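Local coordinates for thioredoxin domain-containing protein (Sinorhizobium meliloti, PDB 3U5R) that is of unknown function but has a thioredoxin-like AhpC/TSA-family domain, for which antioxidant and oxidoreductase activity may be inferred, at residues Val75-Ala80 with Cys143-Phe148; Ala82-Asp87 with Gln91-Val96. All blocks are in the same frame, centred on the assembly; numbering follows the deposited sequence.

Both contacts involve helix 78-88, contact 1 through its N-cap residue Ile77 and contact 2 through its body, and both reach the same five-stranded mixed sheet, with about 13 Å between the contact centres. Contact 1 sets Ile77 against Pro145 and Phe147, where strand 146-150 begins; it lies about 7 Å from the centre of the chain. Contact 2, about 11 Å from that centre, packs residues 82-87 on strand 93-99, the next strand after the helix. Strand 61-66 runs between strands 93-99 and 146-150, and side chains of both contacts, Phe147 and Phe84, touch its Leu63. The cis-proline of contact 1 faces helix 72-75, the region where thioredoxin-fold enzymes usually carry their redox site.

Contact 1 of 2, residues Val75-Ala80 with Cys143-Phe148; sequences VLIREA and CTPDFF
The ring of Phe147 receives Ile77 at its edge: Ile77 CD1 lies near the ring plane, 3.6 Å from Phe147 CZ, so the methyl meets the rim and not a face. Pro145, the second cyclic side chain, is approached at CG by the same methyl. Pro145 follows a cis peptide bond and directly precedes strand 146-150, the position of the cis-proline loop of the thioredoxin fold. In that fold the loop faces the start of the helix bearing the redox motif; here Pro145 touches Phe73 and Val74 of helix 72-75, in keeping with that layout, although this alone does not establish activity.

Ile77 is the N-cap residue of helix 78-88 and the third residue of a type I turn from Val75 to Arg78. With chi1 at 59°, its CG1 is flanked by both backbone branches, and chi2 of 171° extends CD1 toward the strand. The contact is small, 81 Å² in all, and purely apolar, but all three residues are buried; Phe147 also packs on Leu63 and Ala65 of strand 61-66. A single methyl bridges the two rings, Ile77 CD1 lying 3.9 Å from Pro145 CG and 4.1 Å from Pro145 CB.

Contact 2 of 2, residues Ala82-Asp87 with Gln91-Val96; sequences AKFAGD and QGLAVV
Helix 82-87 and strand 93-96 run roughly antiparallel, their N-to-C directions 146° apart and their axes 8.8 Å from each other at closest approach, with Ala85 and Val95 the nearest pair, CA to CA 6.5 Å. This close backbone approach is matched by a small side chain: Ala85 CB meets Val95 CG2 at 3.8 Å. Val95 chi1 is 174°, which leaves CG2 beside the backbone N, the branch that does the touching.

The side chains of Phe84 and Leu93 stand roughly perpendicular. Leu93 CD2 comes obliquely to the CE2-CZ bond of the ring, 3.8 Å from Phe84 CE2 and 3.9 Å from Phe84 CZ. Val95 CG2 lies 4.3 Å from Phe84 CE2, so the one methyl touches Ala85 and, more loosely, the ring. Beyond this contact Phe84 packs on Leu178 and Val182 of helix 176-186, so its ring is shared between the sheet and a second helix.

Where the chain turns back, the one polar link is weak. Gln91 NE2 donates to the backbone Asp87 O at 3.5 Å, with an N-H...O angle of 141°, both long and bent. The Asp87 carboxylate is committed to another partner, forming a salt bridge through OD2 with Arg179. Strand 93-99 pairs in parallel with strand 61-66, and helix 78-88 lies between them in sequence and packs on the sheet: a beta-alpha-beta crossover, as in the thioredoxin fold.

Contact 1 of 2, residues Val75-Ala80 with Cys143-Phe148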
# COMPACT_ATOMS: atom_id res chain seq x y z
N VAL A 75 -1.10 3.64 11.55
CA VAL A 75 -2.22 3.71 12.54
C VAL A 75 -3.17 4.87 12.25
O VAL A 75 -4.42 4.72 12.17
CB VAL A 75 -1.64 3.71 14.04
CG1 VAL A 75 -2.74 4.14 15.14
CG2 VAL A 75 -1.01 2.28 14.37
N LEU A 76 -2.59 6.04 12.00
CA LEU A 76 -3.39 7.19 11.57
C LEU A 76 -4.47 6.93 10.46
O LEU A 76 -5.59 7.47 10.53
CB LEU A 76 -2.46 8.32 11.10
CG LEU A 76 -3.16 9.60 10.66
CD1 LEU A 76 -3.68 10.47 11.83
CD2 LEU A 76 -2.15 10.37 9.82
N ILE A 77 -4.15 6.14 9.43
CA ILE A 77 -5.01 6.07 8.25
C ILE A 77 -5.66 4.68 8.15
O ILE A 77 -6.27 4.33 7.15
CB ILE A 77 -4.19 6.29 6.98
CG1 ILE A 77 -3.09 5.20 6.93
CG2 ILE A 77 -3.57 7.67 6.98
CD1 ILE A 77 -2.36 5.20 5.61
N ARG A 78 -5.51 3.83 9.13
CA ARG A 78 -5.95 2.47 8.99
C ARG A 78 -7.47 2.29 8.78
O ARG A 78 -7.89 1.60 7.91
CB ARG A 78 -5.33 1.63 10.09
CG ARG A 78 -6.11 0.60 10.70
CD ARG A 78 -5.90 0.62 12.22
NE ARG A 78 -4.68 0.00 12.66
CZ ARG A 78 -4.22 0.00 13.89
NH1 ARG A 78 -4.84 0.64 14.85
NH2 ARG A 78 -3.12 -0.62 14.15
N GLU A 79 -8.24 3.01 9.54
CA GLU A 79 -9.66 2.98 9.35
C GLU A 79 -10.06 3.54 7.96
O GLU A 79 -10.89 3.03 7.32
CB GLU A 79 -10.33 3.72 10.48
CG GLU A 79 -10.18 3.04 11.84
CD GLU A 79 -8.81 3.26 12.53
OE1 GLU A 79 -7.97 4.10 12.09
OE2 GLU A 79 -8.57 2.55 13.54
N ALA A 80 -9.42 4.62 7.55
CA ALA A 80 -9.63 5.23 6.28
C ALA A 80 -9.23 4.36 5.12
O ALA A 80 -9.86 4.34 4.16
CB ALA A 80 -8.98 6.50 6.20
N CYS A 143 9.32 3.29 3.14
CA CYS A 143 8.68 3.57 4.43
C CYS A 143 7.26 2.99 4.46
O CYS A 143 6.72 2.47 3.44
CB CYS A 143 8.61 5.09 4.59
SG CYS A 143 7.61 5.91 3.31
N THR A 144 6.61 3.08 5.62
CA THR A 144 5.21 2.62 5.70
C THR A 144 4.46 3.85 6.18
O THR A 144 4.86 4.43 7.19
CB THR A 144 5.05 1.45 6.73
OG1 THR A 144 5.51 1.91 8.01
CG2 THR A 144 5.90 0.16 6.27
N PRO A 145 3.36 4.24 5.51
CA PRO A 145 2.79 3.59 4.35
C PRO A 145 3.48 4.10 3.10
O PRO A 145 3.88 5.28 3.06
CB PRO A 145 1.38 4.12 4.34
CG PRO A 145 1.50 5.57 4.90
CD PRO A 145 2.65 5.48 5.88
N ASP A 146 3.60 3.25 2.07
CA ASP A 146 4.16 3.68 0.76
C ASP A 146 3.19 3.20 -0.31
O ASP A 146 2.96 1.99 -0.42
CB ASP A 146 5.54 3.01 0.56
CG ASP A 146 6.48 3.85 -0.30
OD1 ASP A 146 5.97 4.72 -1.06
OD2 ASP A 146 7.70 3.67 -0.16
N PHE A 147 2.53 4.12 -1.00
CA PHE A 147 1.48 3.76 -1.94
C PHE A 147 1.90 3.86 -3.40
O PHE A 147 2.42 4.91 -3.83
CB PHE A 147 0.29 4.73 -1.77
CG PHE A 147 -0.34 4.68 -0.38
CD1 PHE A 147 -1.26 3.67 -0.07
CD2 PHE A 147 -0.05 5.67 0.59
CE1 PHE A 147 -1.87 3.62 1.20
CE2 PHE A 147 -0.67 5.61 1.87
CZ PHE A 147 -1.57 4.57 2.17
N PHE A 148 1.66 2.80 -4.18
CA PHE A 148 2.02 2.80 -5.61
C PHE A 148 0.74 2.46 -6.38
O PHE A 148 0.22 1.34 -6.23
CB PHE A 148 3.06 1.69 -5.90
CG PHE A 148 4.42 1.83 -5.20
CD1 PHE A 148 4.60 1.53 -3.85
CD2 PHE A 148 5.57 2.19 -5.94
CE1 PHE A 148 5.84 1.66 -3.23
CE2 PHE A 148 6.82 2.27 -5.36
CZ PHE A 148 6.99 2.00 -4.00

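Contact 2 of 2, residues Ala82-Asp87 with Gln91-Val96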
# COMPACT_ATOMS: atom_id res chain seq x y z
N ALA A 82 -9.25 1.02 5.06
CA ALA A 82 -10.21 -0.04 4.92
C ALA A 82 -11.49 0.53 4.28
O ALA A 82 -12.10 -0.12 3.40
CB ALA A 82 -10.49 -0.71 6.31
N LYS A 83 -11.88 1.73 4.68
CA LYS A 83 -13.04 2.39 4.07
C LYS A 83 -12.83 2.69 2.56
O LYS A 83 -13.68 2.37 1.66
CB LYS A 83 -13.31 3.70 4.85
CG LYS A 83 -14.33 4.68 4.19
CD LYS A 83 -15.66 3.99 3.97
CE LYS A 83 -16.78 5.05 3.70
NZ LYS A 83 -16.26 6.30 4.40
N PHE A 84 -11.67 3.27 2.26
CA PHE A 84 -11.27 3.57 0.87
C PHE A 84 -11.33 2.30 0.02
O PHE A 84 -11.96 2.29 -1.04
CB PHE A 84 -9.84 4.09 0.91
CG PHE A 84 -9.14 4.13 -0.43
CD1 PHE A 84 -9.28 5.20 -1.26
CD2 PHE A 84 -8.29 3.12 -0.82
CE1 PHE A 84 -8.57 5.27 -2.52
CE2 PHE A 84 -7.58 3.22 -2.06
CZ PHE A 84 -7.76 4.26 -2.87
N ALA A 85 -10.61 1.26 0.44
CA ALA A 85 -10.59 0.04 -0.40
C ALA A 85 -12.03 -0.49 -0.60
O ALA A 85 -12.40 -0.83 -1.72
CB ALA A 85 -9.66 -1.04 0.15
N GLY A 86 -12.83 -0.55 0.48
CA GLY A 86 -14.24 -0.99 0.39
C GLY A 86 -15.06 -0.10 -0.55
O GLY A 86 -15.82 -0.60 -1.42
N ASP A 87 -14.88 1.21 -0.46
CA ASP A 87 -15.63 2.13 -1.30
C ASP A 87 -15.43 1.78 -2.79
O ASP A 87 -16.34 1.98 -3.57
CB ASP A 87 -15.12 3.57 -1.14
CG ASP A 87 -15.69 4.30 0.08
OD1 ASP A 87 -16.62 3.73 0.70
OD2 ASP A 87 -15.15 5.41 0.42
N GLN A 91 -15.70 -1.08 -8.24
CA GLN A 91 -15.59 0.04 -9.20
C GLN A 91 -14.37 -0.15 -10.13
O GLN A 91 -14.21 0.57 -11.08
CB GLN A 91 -15.46 1.38 -8.53
CG GLN A 91 -16.71 1.64 -7.70
CD GLN A 91 -16.97 3.09 -7.63
OE1 GLN A 91 -17.60 3.65 -8.53
NE2 GLN A 91 -16.46 3.73 -6.57
N GLY A 92 -13.52 -1.12 -9.80
CA GLY A 92 -12.43 -1.49 -10.67
C GLY A 92 -11.07 -1.28 -10.02
O GLY A 92 -10.07 -1.54 -10.66
N LEU A 93 -11.03 -0.93 -8.73
CA LEU A 93 -9.76 -0.87 -8.01
C LEU A 93 -9.47 -2.18 -7.24
O LEU A 93 -10.35 -2.65 -6.49
CB LEU A 93 -9.81 0.27 -7.01
CG LEU A 93 -8.59 0.30 -6.12
CD1 LEU A 93 -7.43 0.88 -6.95
CD2 LEU A 93 -8.89 1.15 -4.94
N ALA A 94 -8.30 -2.78 -7.46
CA ALA A 94 -7.77 -3.82 -6.61
C ALA A 94 -6.77 -3.19 -5.65
O ALA A 94 -5.95 -2.36 -6.06
CB ALA A 94 -7.07 -4.90 -7.45
N VAL A 95 -6.81 -3.58 -4.38
CA VAL A 95 -5.82 -3.12 -3.40
C VAL A 95 -5.08 -4.29 -2.88
O VAL A 95 -5.68 -5.33 -2.51
CB VAL A 95 -6.45 -2.35 -2.19
CG1 VAL A 95 -5.41 -2.02 -1.11
CG2 VAL A 95 -7.17 -1.04 -2.67
N VAL A 96 -3.74 -4.20 -2.84
CA VAL A 96 -2.96 -5.25 -2.18
C VAL A 96 -2.09 -4.58 -1.20
O VAL A 96 -1.29 -3.72 -1.62
CB VAL A 96 -2.12 -6.08 -3.16
CG1 VAL A 96 -1.36 -5.17 -4.11
CG2 VAL A 96 -1.16 -7.00 -2.41